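Local atomic coordinates of proline dehydrogenase (PDB entry 4H6Q), a protein that uses FAD to oxidise L-proline to delta-1-pyrroline-5-carboxylate, passing the electrons to a quinone in the first step of proline breakdown to glutamate. Residues V104-D109 / H141-V146; P186-V191 / F218-A223; A230-R235 / Y260-D265. One frame throughout, in Å; residues are numbered along the deposited sequence.

Interaction 1: residues V104-D109 / H141-V146; sequences VGQGKD and HTRVDV
A polar side-chain clasp between Gln106 and Arg143 joins two loop regions of the barrel: the excursion that follows strand 96-99 and the 3-10 turn leading into helix 144-158. Arg143 NH1 donates to Gln106 OE1 at 2.9 Å, in the carbonyl plane and on a lone pair of the amide oxygen. The amide and the guanidinium lie nearly coplanar, 18° apart, and the two side chains run alongside one another, each heading toward the other's backbone. The same NH1 also reaches the backbone O of Gln106 at 3.4 Å, a weak bond. In this (beta/alpha)8 barrel, Gln106 stands in a type II turn from Gly105 to Lys108, closed by the bond from Lys108 N to Gly105 O. Its side chain leaves the turn fully stretched, with CG anti to the backbone N (chi1 -174°), which carries the amide across to the helix start. There Val146 meets the amide from the opposite direction, CG1 lying 3.5 Å from Gln106 NE2. That nitrogen is hydrogen-bonded to Thr147 and Gln150 of the same helix, so both ends of the amide have partners and its flip is probably fixed. Arg143 also packs on Phe67.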
loop_
_atom_site.group_PDB
_atom_site.type_symbol
_atom_site.label_atom_id
_atom_site.label_comp_id
_atom_site.label_asym_id
_atom_site.label_seq_id
_atom_site.Cartn_x
_atom_site.Cartn_y
_atom_site.Cartn_z
ATOM N N VAL A 104 14.352 -0.719 -1.527
ATOM C CA VAL A 104 15.299 0.180 -0.873
ATOM C C VAL A 104 16.346 -0.556 -0.041
ATOM O O VAL A 104 17.046 0.040 0.780
ATOM C CB VAL A 104 14.567 1.273 -0.062
ATOM C CG1 VAL A 104 13.824 2.189 -1.012
ATOM C CG2 VAL A 104 13.637 0.695 1.014
ATOM N N GLY A 105 16.480 -1.868 -0.295
ATOM C CA GLY A 105 17.625 -2.600 0.215
ATOM C C GLY A 105 17.422 -3.594 1.329
ATOM O O GLY A 105 18.405 -4.075 1.885
ATOM N N GLN A 106 16.170 -3.914 1.668
ATOM C CA GLN A 106 15.906 -4.903 2.691
ATOM C C GLN A 106 16.636 -6.207 2.460
ATOM O O GLN A 106 16.517 -6.795 1.406
ATOM C CB GLN A 106 14.398 -5.159 2.749
ATOM C CG GLN A 106 13.986 -6.086 3.912
ATOM C CD GLN A 106 12.526 -6.391 3.864
ATOM O OE1 GLN A 106 12.034 -7.014 2.901
ATOM N NE2 GLN A 106 11.786 -5.942 4.867
ATOM N N GLY A 107 17.390 -6.645 3.462
ATOM C CA GLY A 107 18.125 -7.890 3.359
ATOM C C GLY A 107 19.571 -7.658 3.002
ATOM O O GLY A 107 20.347 -8.637 3.048
ATOM N N LYS A 108 19.985 -6.453 2.652
ATOM C CA LYS A 108 21.377 -6.165 2.348
ATOM C C LYS A 108 21.997 -5.395 3.507
ATOM O O LYS A 108 21.384 -4.526 4.093
ATOM C CB LYS A 108 21.465 -5.302 1.079
ATOM C CG LYS A 108 20.777 -5.934 -0.133
ATOM C CD LYS A 108 20.771 -5.006 -1.336
ATOM C CE LYS A 108 20.036 -5.651 -2.497
ATOM N NZ LYS A 108 20.707 -6.897 -2.990
ATOM N N ASP A 109 23.227 -5.729 3.827
ATOM C CA ASP A 109 23.958 -5.045 4.863
ATOM C C ASP A 109 24.800 -3.922 4.280
ATOM O O ASP A 109 25.502 -4.105 3.280
ATOM C CB ASP A 109 24.907 -6.049 5.535
ATOM C CG ASP A 109 25.695 -5.415 6.649
ATOM O OD1 ASP A 109 25.293 -5.617 7.821
ATOM O OD2 ASP A 109 26.677 -4.675 6.346
ATOM N N HIS A 141 5.978 -14.151 1.050
ATOM C CA HIS A 141 5.984 -14.632 2.442
ATOM C C HIS A 141 7.369 -14.675 3.085
ATOM O O HIS A 141 7.468 -14.664 4.331
ATOM C CB HIS A 141 5.257 -15.986 2.599
ATOM C CG HIS A 141 6.115 -17.176 2.280
ATOM N ND1 HIS A 141 6.096 -17.815 1.048
ATOM C CD2 HIS A 141 7.015 -17.859 3.037
ATOM C CE1 HIS A 141 6.943 -18.837 1.070
ATOM N NE2 HIS A 141 7.529 -18.872 2.256
ATOM N N THR A 142 8.421 -14.760 2.252
ATOM C CA THR A 142 9.789 -14.793 2.757
ATOM C C THR A 142 10.241 -13.503 3.415
ATOM O O THR A 142 11.274 -13.494 4.079
ATOM C CB THR A 142 10.817 -15.204 1.664
ATOM O OG1 THR A 142 10.962 -14.101 0.732
ATOM C CG2 THR A 142 10.371 -16.523 0.940
ATOM N N ARG A 143 9.467 -12.428 3.248
ATOM C CA ARG A 143 9.858 -11.107 3.763
ATOM C C ARG A 143 8.996 -10.670 4.947
ATOM O O ARG A 143 9.186 -9.586 5.484
ATOM C CB ARG A 143 9.828 -10.063 2.625
ATOM C CG ARG A 143 11.028 -10.275 1.659
ATOM C CD ARG A 143 10.974 -9.341 0.454
ATOM N NE ARG A 143 12.137 -9.609 -0.414
ATOM C CZ ARG A 143 13.304 -8.975 -0.346
ATOM N NH1 ARG A 143 13.502 -8.000 0.541
ATOM N NH2 ARG A 143 14.256 -9.287 -1.204
ATOM N N VAL A 144 8.016 -11.487 5.352
ATOM C CA VAL A 144 7.061 -11.066 6.406
ATOM C C VAL A 144 7.750 -10.876 7.757
ATOM O O VAL A 144 7.560 -9.825 8.393
ATOM C CB VAL A 144 5.883 -12.078 6.551
ATOM C CG1 VAL A 144 4.989 -11.672 7.726
ATOM C CG2 VAL A 144 5.093 -12.177 5.249
ATOM N N ASP A 145 8.580 -11.828 8.202
ATOM C CA ASP A 145 9.218 -11.679 9.518
ATOM C C ASP A 145 10.072 -10.432 9.603
ATOM O O ASP A 145 9.944 -9.634 10.552
ATOM C CB ASP A 145 10.046 -12.940 9.855
ATOM C CG ASP A 145 9.155 -14.126 10.205
ATOM O OD1 ASP A 145 9.288 -15.218 9.624
ATOM O OD2 ASP A 145 8.317 -13.974 11.077
ATOM N N VAL A 146 10.965 -10.232 8.634
ATOM C CA VAL A 146 11.824 -9.061 8.666
ATOM C C VAL A 146 11.022 -7.760 8.520
ATOM O O VAL A 146 11.303 -6.772 9.202
ATOM C CB VAL A 146 12.989 -9.112 7.604
ATOM C CG1 VAL A 146 12.499 -9.174 6.148
ATOM C CG2 VAL A 146 13.907 -7.923 7.768
#

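Interaction 2: residues P186-V191 / F218-A223. With FAD (flavin-adenine dinucleotide), chain C.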
loop_
_atom_site.group_PDB
_atom_site.type_symbol
_atom_site.label_atom_id
_atom_site.label_comp_id
_atom_site.label_asym_id
_atom_site.label_seq_id
_atom_site.Cartn_x
_atom_site.Cartn_y
_atom_site.Cartn_z
ATOM N N PRO A 186 -1.209 -0.168 15.911
ATOM C CA PRO A 186 -0.710 0.172 14.568
ATOM C C PRO A 186 -1.763 0.431 13.534
ATOM O O PRO A 186 -2.879 -0.158 13.592
ATOM C CB PRO A 186 0.061 -1.080 14.181
ATOM C CG PRO A 186 -0.797 -2.190 14.807
ATOM C CD PRO A 186 -1.243 -1.630 16.159
ATOM N N ASN A 187 -1.434 1.297 12.583
ATOM C CA ASN A 187 -2.224 1.493 11.354
ATOM C C ASN A 187 -1.863 0.328 10.413
ATOM O O ASN A 187 -0.696 0.215 9.993
ATOM C CB ASN A 187 -1.792 2.844 10.763
ATOM C CG ASN A 187 -2.495 3.197 9.471
ATOM O OD1 ASN A 187 -2.534 2.354 8.572
ATOM N ND2 ASN A 187 -3.018 4.400 9.342
ATOM N N ILE A 188 -2.852 -0.521 10.092
ATOM C CA ILE A 188 -2.626 -1.673 9.195
ATOM C C ILE A 188 -3.651 -1.700 8.080
ATOM O O ILE A 188 -4.879 -1.556 8.349
ATOM C CB ILE A 188 -2.622 -3.007 9.985
ATOM C CG1 ILE A 188 -1.539 -2.999 11.059
ATOM C CG2 ILE A 188 -2.328 -4.167 8.996
ATOM C CD1 ILE A 188 -1.389 -4.332 11.844
ATOM N N ARG A 189 -3.166 -1.886 6.848
ATOM C CA ARG A 189 -3.983 -2.145 5.665
ATOM C C ARG A 189 -4.219 -3.661 5.551
ATOM O O ARG A 189 -3.248 -4.422 5.548
ATOM C CB ARG A 189 -3.219 -1.647 4.440
ATOM C CG ARG A 189 -4.005 -1.868 3.106
ATOM C CD ARG A 189 -3.074 -1.830 1.876
ATOM N NE ARG A 189 -2.462 -0.512 1.770
ATOM C CZ ARG A 189 -1.240 -0.264 1.278
ATOM N NH1 ARG A 189 -0.774 0.993 1.355
ATOM N NH2 ARG A 189 -0.547 -1.242 0.668
ATOM N N MET A 190 -5.471 -4.101 5.500
ATOM C CA MET A 190 -5.799 -5.505 5.264
ATOM C C MET A 190 -6.039 -5.709 3.785
ATOM O O MET A 190 -6.811 -4.942 3.174
ATOM C CB MET A 190 -7.041 -5.921 6.036
ATOM C CG MET A 190 -6.946 -5.597 7.555
ATOM S SD MET A 190 -5.406 -6.216 8.276
ATOM C CE MET A 190 -5.637 -5.602 9.948
ATOM N N VAL A 191 -5.353 -6.715 3.203
ATOM C CA VAL A 191 -5.490 -7.036 1.775
ATOM C C VAL A 191 -5.698 -8.540 1.690
ATOM O O VAL A 191 -5.443 -9.262 2.662
ATOM C CB VAL A 191 -4.211 -6.641 0.980
ATOM C CG1 VAL A 191 -3.913 -5.156 1.172
ATOM C CG2 VAL A 191 -2.990 -7.470 1.388
ATOM N N PHE A 218 -12.208 -7.008 11.235
ATOM C CA PHE A 218 -13.091 -6.893 12.386
ATOM C C PHE A 218 -12.268 -6.886 13.678
ATOM O O PHE A 218 -12.560 -6.118 14.620
ATOM C CB PHE A 218 -14.098 -8.051 12.421
ATOM C CG PHE A 218 -15.090 -8.041 11.283
ATOM C CD1 PHE A 218 -15.199 -6.948 10.417
ATOM C CD2 PHE A 218 -15.896 -9.157 11.059
ATOM C CE1 PHE A 218 -16.139 -6.976 9.348
ATOM C CE2 PHE A 218 -16.833 -9.192 9.988
ATOM C CZ PHE A 218 -16.949 -8.105 9.142
ATOM N N GLN A 219 -11.230 -7.715 13.768
ATOM C CA GLN A 219 -10.401 -7.747 14.978
ATOM C C GLN A 219 -9.609 -6.446 15.136
ATOM O O GLN A 219 -9.409 -5.961 16.252
ATOM C CB GLN A 219 -9.440 -8.956 14.964
ATOM C CG GLN A 219 -10.118 -10.308 15.211
ATOM C CD GLN A 219 -10.784 -10.363 16.563
ATOM O OE1 GLN A 219 -10.127 -10.189 17.604
ATOM N NE2 GLN A 219 -12.095 -10.577 16.565
ATOM N N HIS A 220 -9.137 -5.892 14.020
ATOM C CA HIS A 220 -8.382 -4.653 14.092
ATOM C C HIS A 220 -9.291 -3.493 14.553
ATOM O O HIS A 220 -8.892 -2.678 15.408
ATOM C CB HIS A 220 -7.695 -4.293 12.760
ATOM C CG HIS A 220 -6.370 -3.621 12.963
ATOM N ND1 HIS A 220 -5.375 -4.191 13.752
ATOM C CD2 HIS A 220 -5.852 -2.469 12.460
ATOM C CE1 HIS A 220 -4.300 -3.405 13.704
ATOM N NE2 HIS A 220 -4.562 -2.369 12.920
ATOM N N LEU A 221 -10.510 -3.451 14.009
ATOM C CA LEU A 221 -11.468 -2.423 14.411
ATOM C C LEU A 221 -11.878 -2.575 15.873
ATOM O O LEU A 221 -12.012 -1.582 16.617
ATOM C CB LEU A 221 -12.702 -2.475 13.528
ATOM C CG LEU A 221 -12.479 -2.022 12.078
ATOM C CD1 LEU A 221 -13.734 -2.337 11.270
ATOM C CD2 LEU A 221 -12.151 -0.504 12.009
ATOM N N LYS A 222 -12.085 -3.809 16.330
ATOM C CA LYS A 222 -12.504 -4.001 17.720
ATOM C C LYS A 222 -11.374 -3.584 18.658
ATOM O O LYS A 222 -11.636 -3.150 19.810
ATOM C CB LYS A 222 -12.892 -5.472 17.991
ATOM C CG LYS A 222 -14.251 -5.879 17.432
ATOM C CD LYS A 222 -14.504 -7.376 17.719
ATOM C CE LYS A 222 -15.623 -7.910 16.859
ATOM N NZ LYS A 222 -16.088 -9.251 17.275
ATOM N N ALA A 223 -10.129 -3.754 18.190
ATOM C CA ALA A 223 -8.955 -3.385 18.982
ATOM C C ALA A 223 -8.764 -1.871 19.020
ATOM O O ALA A 223 -7.911 -1.363 19.754
ATOM C CB ALA A 223 -7.685 -4.088 18.429
HETATM P PA FAD C . -10.695 -9.988 -5.718
HETATM O O1A FAD C . -11.509 -11.062 -4.989
HETATM O O2A FAD C . -9.458 -10.405 -6.401
HETATM O O5B FAD C . -11.466 -9.195 -6.734
HETATM C C5B FAD C . -12.700 -8.594 -6.377
HETATM C C4B FAD C . -13.345 -7.838 -7.519
HETATM O O4B FAD C . -12.643 -6.625 -7.671
HETATM C C3B FAD C . -13.223 -8.500 -8.844
HETATM O O3B FAD C . -14.192 -9.505 -9.096
HETATM C C2B FAD C . -13.317 -7.332 -9.749
HETATM O O2B FAD C . -14.630 -6.822 -9.826
HETATM C C1B FAD C . -12.461 -6.341 -9.028
HETATM N N9A FAD C . -11.038 -6.435 -9.357
HETATM C C8A FAD C . -9.997 -6.716 -8.474
HETATM N N7A FAD C . -8.815 -6.719 -9.091
HETATM C C5A FAD C . -9.061 -6.396 -10.422
HETATM C C6A FAD C . -8.256 -6.255 -11.538
HETATM N N6A FAD C . -6.840 -6.411 -11.463
HETATM N N1A FAD C . -8.841 -5.947 -12.706
HETATM C C2A FAD C . -10.174 -5.776 -12.819
HETATM N N3A FAD C . -11.005 -5.908 -11.774
HETATM C C4A FAD C . -10.462 -6.200 -10.597
HETATM N N1 FAD C . -1.468 -7.225 -1.568
HETATM C C2 FAD C . -0.238 -7.505 -1.060
HETATM O O2 FAD C . 0.129 -8.765 -1.053
HETATM N N3 FAD C . 0.592 -6.544 -0.551
HETATM C C4 FAD C . 0.219 -5.205 -0.535
HETATM O O4 FAD C . 1.058 -4.269 -0.047
HETATM C C4X FAD C . -1.094 -4.848 -1.078
HETATM N N5 FAD C . -1.519 -3.544 -1.088
HETATM C C5X FAD C . -2.780 -3.291 -1.577
HETATM C C6 FAD C . -3.250 -1.968 -1.592
HETATM C C7 FAD C . -4.557 -1.685 -2.064
HETATM C C7M FAD C . -5.071 -0.247 -2.080
HETATM C C8 FAD C . -5.369 -2.754 -2.516
HETATM C C8M FAD C . -6.765 -2.500 -3.018
HETATM C C9 FAD C . -4.876 -4.068 -2.530
HETATM C C9A FAD C . -3.610 -4.338 -2.050
HETATM N N10 FAD C . -3.159 -5.673 -2.044
HETATM C C10 FAD C . -1.897 -5.931 -1.568
HETATM C "C1'" FAD C . -3.994 -6.780 -2.480
HETATM C "C2'" FAD C . -3.777 -7.298 -3.867
HETATM O "O2'" FAD C . -3.363 -6.181 -4.645
HETATM C "C3'" FAD C . -5.140 -8.016 -4.027
HETATM O "O3'" FAD C . -5.126 -9.389 -3.778
HETATM C "C4'" FAD C . -5.930 -7.728 -5.242
HETATM O "O4'" FAD C . -6.136 -6.360 -5.219
HETATM C "C5'" FAD C . -7.243 -8.493 -5.156
HETATM O "O5'" FAD C . -8.295 -7.597 -5.346
HETATM P P FAD C . -9.570 -7.555 -4.394
HETATM O O1P FAD C . -9.361 -7.530 -2.850
HETATM O O2P FAD C . -10.458 -6.486 -5.086
HETATM O O3P FAD C . -10.424 -8.891 -4.698
#
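His220, on helix 206-222, meets strand 188-191 and the residues before it through one hydrogen bond and a set of apolar contacts. The polar link runs from His220 NE2 to the carbonyl O of Pro186, 2.9 Å away. It is bent, with an N-H...O angle of 140°, and the oxygen sits 23° out of the imidazole plane. The other ring nitrogen, ND1, is hydrogen-bonded to Arg178 NH1, so both nitrogens of this buried imidazole have partners. Apolar contacts complete the packing. Met190, its chain bent at chi2 (-51°), sets CE over one ring face, 4.0 Å from the His220 ring centroid in a CH-pi contact. Ile188 crosses the imidazole at about a right angle, with CD1 3.6 Å from His220 CE1, while CG of Pro186 lies at the ring edge. Strand and helix belong to the beta-alpha-beta unit completed by strand 227-230. A leucine in place of His220 would probably leave the Pro186 carbonyl and Arg178 without this partner. Arg189 and Val191 contact the flavin instead: Arg189 NH2 donates to FAD N5 at 3.1 Å and also pairs with Asp137, and Val191 CG2 comes within 3.3 Å of FAD N1.

Interaction 3: residues A230-R235 / Y260-D265; sequences ATHDER and YGIRRD. With FAD (flavin-adenine dinucleotide), chain C.
The His232 imidazole and the Ile262 side chain cross at about a right angle, so that Ile262 CG2 sits over one ring face, 3.5 Å from the centroid and 16° off the normal, a CH-pi contact offset toward the rim. A phosphate oxygen of FAD lies at the ring edge: His232 ND1 donates to FAD O2P at 2.7 Å, and the backbone N of His232 donates to the same oxygen. The second ring nitrogen, NE2, is hydrogen-bonded to the backbone N of Leu259, which helps fix the ring's rotation. Thr231 OG1 donates to the neighbouring oxygen, FAD O1P, at 2.8 Å while accepting from Asp233 N, an ST turn. These residues follow strands 227-230 and 254-259 of the beta8-alpha8 barrel, whose loops bind the phosphate on the flavin side of the pyrophosphate, while Ile262 CD1 packs against the adenine.

Farther out, Arg263 folds back at chi2 and chi3, curling its guanidinium between two acids in a salt-bridge network with Glu234 and Asp265. End-on, NH1 and NH2 both reach Glu234 OE1 at 3.2 Å, from one face of a carboxylate turned 75° against the guanidinium. Side-on, NE and NH2 grip Asp265, one to each oxygen, with NE 2.9 Å from Asp265 OD2 on its syn lone pair. A water accepting from Arg263 NH1 donates to His232 O and is hydrogen-bonded to the ribose hydroxyl O2B of FAD.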
loop_
_atom_site.group_PDB
_atom_site.type_symbol
_atom_site.label_atom_id
_atom_site.label_comp_id
_atom_site.label_asym_id
_atom_site.label_seq_id
_atom_site.Cartn_x
_atom_site.Cartn_y
_atom_site.Cartn_z
ATOM N N ALA A 230 -8.557 -2.475 2.274
ATOM C CA ALA A 230 -8.074 -2.394 0.890
ATOM C C ALA A 230 -8.591 -3.569 0.075
ATOM O O ALA A 230 -8.026 -4.671 0.138
ATOM C CB ALA A 230 -6.541 -2.377 0.885
ATOM N N THR A 231 -9.669 -3.336 -0.661
ATOM C CA THR A 231 -10.280 -4.363 -1.498
ATOM C C THR A 231 -11.242 -3.723 -2.466
ATOM O O THR A 231 -11.749 -2.603 -2.204
ATOM C CB THR A 231 -11.037 -5.435 -0.637
ATOM O OG1 THR A 231 -11.510 -6.492 -1.482
ATOM C CG2 THR A 231 -12.260 -4.839 0.123
ATOM N N HIS A 232 -11.501 -4.412 -3.580
ATOM C CA HIS A 232 -12.550 -3.981 -4.509
ATOM C C HIS A 232 -13.741 -4.957 -4.470
ATOM O O HIS A 232 -14.645 -4.887 -5.311
ATOM C CB HIS A 232 -12.019 -3.871 -5.939
ATOM C CG HIS A 232 -10.637 -3.286 -6.017
ATOM N ND1 HIS A 232 -9.503 -4.080 -5.978
ATOM C CD2 HIS A 232 -10.202 -2.000 -6.138
ATOM C CE1 HIS A 232 -8.430 -3.303 -6.045
ATOM N NE2 HIS A 232 -8.830 -2.035 -6.146
ATOM N N ASP A 233 -13.725 -5.871 -3.494
ATOM C CA ASP A 233 -14.770 -6.901 -3.371
ATOM C C ASP A 233 -16.004 -6.297 -2.669
ATOM O O ASP A 233 -15.975 -5.998 -1.484
ATOM C CB ASP A 233 -14.197 -8.091 -2.580
ATOM C CG ASP A 233 -15.177 -9.209 -2.392
ATOM O OD1 ASP A 233 -16.420 -9.021 -2.431
ATOM O OD2 ASP A 233 -14.686 -10.338 -2.136
ATOM N N GLU A 234 -17.076 -6.099 -3.432
ATOM C CA GLU A 234 -18.252 -5.397 -2.937
ATOM C C GLU A 234 -18.962 -6.154 -1.817
ATOM O O GLU A 234 -19.568 -5.531 -0.921
ATOM C CB GLU A 234 -19.228 -5.144 -4.079
ATOM C CG GLU A 234 -19.260 -3.742 -4.501
ATOM C CD GLU A 234 -20.461 -3.361 -5.326
ATOM O OE1 GLU A 234 -20.451 -3.755 -6.510
ATOM O OE2 GLU A 234 -21.405 -2.678 -4.814
ATOM N N ARG A 235 -18.915 -7.490 -1.858
ATOM C CA ARG A 235 -19.537 -8.286 -0.792
ATOM C C ARG A 235 -18.827 -7.986 0.541
ATOM O O ARG A 235 -19.479 -7.814 1.587
ATOM C CB ARG A 235 -19.473 -9.780 -1.078
ATOM N N TYR A 260 -5.665 2.428 -8.121
ATOM C CA TYR A 260 -5.995 3.361 -9.216
ATOM C C TYR A 260 -6.613 2.604 -10.388
ATOM O O TYR A 260 -6.041 1.583 -10.861
ATOM C CB TYR A 260 -4.707 4.066 -9.629
ATOM C CG TYR A 260 -4.831 5.109 -10.715
ATOM C CD1 TYR A 260 -5.520 6.326 -10.545
ATOM C CD2 TYR A 260 -4.209 4.896 -11.946
ATOM C CE1 TYR A 260 -5.518 7.313 -11.591
ATOM C CE2 TYR A 260 -4.250 5.802 -12.949
ATOM C CZ TYR A 260 -4.888 6.977 -12.788
ATOM O OH TYR A 260 -4.871 7.819 -13.891
ATOM N N GLY A 261 -7.767 3.080 -10.880
ATOM C CA GLY A 261 -8.378 2.499 -12.067
ATOM C C GLY A 261 -9.337 1.368 -11.834
ATOM O O GLY A 261 -9.943 0.893 -12.803
ATOM N N ILE A 262 -9.463 0.889 -10.594
ATOM C CA ILE A 262 -10.293 -0.291 -10.328
ATOM C C ILE A 262 -11.495 0.093 -9.477
ATOM O O ILE A 262 -11.354 0.646 -8.359
ATOM C CB ILE A 262 -9.483 -1.453 -9.673
ATOM C CG1 ILE A 262 -8.233 -1.795 -10.497
ATOM C CG2 ILE A 262 -10.394 -2.705 -9.474
ATOM C CD1 ILE A 262 -7.380 -2.983 -9.988
ATOM N N ARG A 263 -12.687 -0.117 -10.033
ATOM C CA ARG A 263 -13.956 0.269 -9.371
ATOM C C ARG A 263 -14.003 1.736 -8.989
ATOM O O ARG A 263 -14.331 2.100 -7.848
ATOM C CB ARG A 263 -14.307 -0.645 -8.172
ATOM C CG ARG A 263 -14.563 -2.151 -8.563
ATOM C CD ARG A 263 -15.641 -2.360 -9.629
ATOM N NE ARG A 263 -16.923 -1.716 -9.327
ATOM C CZ ARG A 263 -17.918 -2.290 -8.643
ATOM N NH1 ARG A 263 -17.762 -3.522 -8.152
ATOM N NH2 ARG A 263 -19.084 -1.651 -8.473
ATOM N N ARG A 264 -13.676 2.591 -9.956
ATOM C CA ARG A 264 -13.824 4.030 -9.789
ATOM C C ARG A 264 -15.253 4.403 -9.341
ATOM O O ARG A 264 -15.438 5.339 -8.545
ATOM C CB ARG A 264 -13.466 4.763 -11.083
ATOM C CG ARG A 264 -11.994 4.707 -11.434
ATOM C CD ARG A 264 -11.702 5.460 -12.760
ATOM N N ASP A 265 -16.264 3.678 -9.820
ATOM C CA ASP A 265 -17.649 3.922 -9.396
ATOM C C ASP A 265 -17.823 3.765 -7.883
ATOM O O ASP A 265 -18.453 4.622 -7.236
ATOM C CB ASP A 265 -18.640 3.046 -10.179
ATOM C CG ASP A 265 -18.383 1.570 -10.050
ATOM O OD1 ASP A 265 -19.373 0.809 -10.138
ATOM O OD2 ASP A 265 -17.201 1.152 -9.886
HETATM P PA FAD C . -10.695 -9.988 -5.718
HETATM O O1A FAD C . -11.509 -11.062 -4.989
HETATM O O2A FAD C . -9.458 -10.405 -6.401
HETATM O O5B FAD C . -11.466 -9.195 -6.734
HETATM C C5B FAD C . -12.700 -8.594 -6.377
HETATM C C4B FAD C . -13.345 -7.838 -7.519
HETATM O O4B FAD C . -12.643 -6.625 -7.671
HETATM C C3B FAD C . -13.223 -8.500 -8.844
HETATM O O3B FAD C . -14.192 -9.505 -9.096
HETATM C C2B FAD C . -13.317 -7.332 -9.749
HETATM O O2B FAD C . -14.630 -6.822 -9.826
HETATM C C1B FAD C . -12.461 -6.341 -9.028
HETATM N N9A FAD C . -11.038 -6.435 -9.357
HETATM C C8A FAD C . -9.997 -6.716 -8.474
HETATM N N7A FAD C . -8.815 -6.719 -9.091
HETATM C C5A FAD C . -9.061 -6.396 -10.422
HETATM C C6A FAD C . -8.256 -6.255 -11.538
HETATM N N6A FAD C . -6.840 -6.411 -11.463
HETATM N N1A FAD C . -8.841 -5.947 -12.706
HETATM C C2A FAD C . -10.174 -5.776 -12.819
HETATM N N3A FAD C . -11.005 -5.908 -11.774
HETATM C C4A FAD C . -10.462 -6.200 -10.597
HETATM N N1 FAD C . -1.468 -7.225 -1.568
HETATM C C2 FAD C . -0.238 -7.505 -1.060
HETATM O O2 FAD C . 0.129 -8.765 -1.053
HETATM N N3 FAD C . 0.592 -6.544 -0.551
HETATM C C4 FAD C . 0.219 -5.205 -0.535
HETATM O O4 FAD C . 1.058 -4.269 -0.047
HETATM C C4X FAD C . -1.094 -4.848 -1.078
HETATM N N5 FAD C . -1.519 -3.544 -1.088
HETATM C C5X FAD C . -2.780 -3.291 -1.577
HETATM C C6 FAD C . -3.250 -1.968 -1.592
HETATM C C7 FAD C . -4.557 -1.685 -2.064
HETATM C C7M FAD C . -5.071 -0.247 -2.080
HETATM C C8 FAD C . -5.369 -2.754 -2.516
HETATM C C8M FAD C . -6.765 -2.500 -3.018
HETATM C C9 FAD C . -4.876 -4.068 -2.530
HETATM C C9A FAD C . -3.610 -4.338 -2.050
HETATM N N10 FAD C . -3.159 -5.673 -2.044
HETATM C C10 FAD C . -1.897 -5.931 -1.568
HETATM C "C1'" FAD C . -3.994 -6.780 -2.480
HETATM C "C2'" FAD C . -3.777 -7.298 -3.867
HETATM O "O2'" FAD C . -3.363 -6.181 -4.645
HETATM C "C3'" FAD C . -5.140 -8.016 -4.027
HETATM O "O3'" FAD C . -5.126 -9.389 -3.778
HETATM C "C4'" FAD C . -5.930 -7.728 -5.242
HETATM O "O4'" FAD C . -6.136 -6.360 -5.219
HETATM C "C5'" FAD C . -7.243 -8.493 -5.156
HETATM O "O5'" FAD C . -8.295 -7.597 -5.346
HETATM P P FAD C . -9.570 -7.555 -4.394
HETATM O O1P FAD C . -9.361 -7.530 -2.850
HETATM O O2P FAD C . -10.458 -6.486 -5.086
HETATM O O3P FAD C . -10.424 -8.891 -4.698
HETATM O O HOH W 1 -15.701 -5.314 -7.809
#

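The three contacts follow one another along the chain, each closing before the next opens, and all lie in the same barrel domain. Interactions 2 and 3 touch: strands 188-191 and 227-230 are neighbours in the parallel sheet, with Met190 O 3.2 Å from Ala230 N, a probable hydrogen bond, though the contact centres are about 19 Å apart. Both reach FAD, interaction 2 at the isoalloxazine and interaction 3 mainly at one phosphate and the adenosine, so neighbouring barrel strands and the loops after them serve different parts of one cofactor. Interaction 1 stands apart, its centre about 23 Å from that of interaction 2 and 29 Å from that of interaction 3, across the chain's centre from the latter.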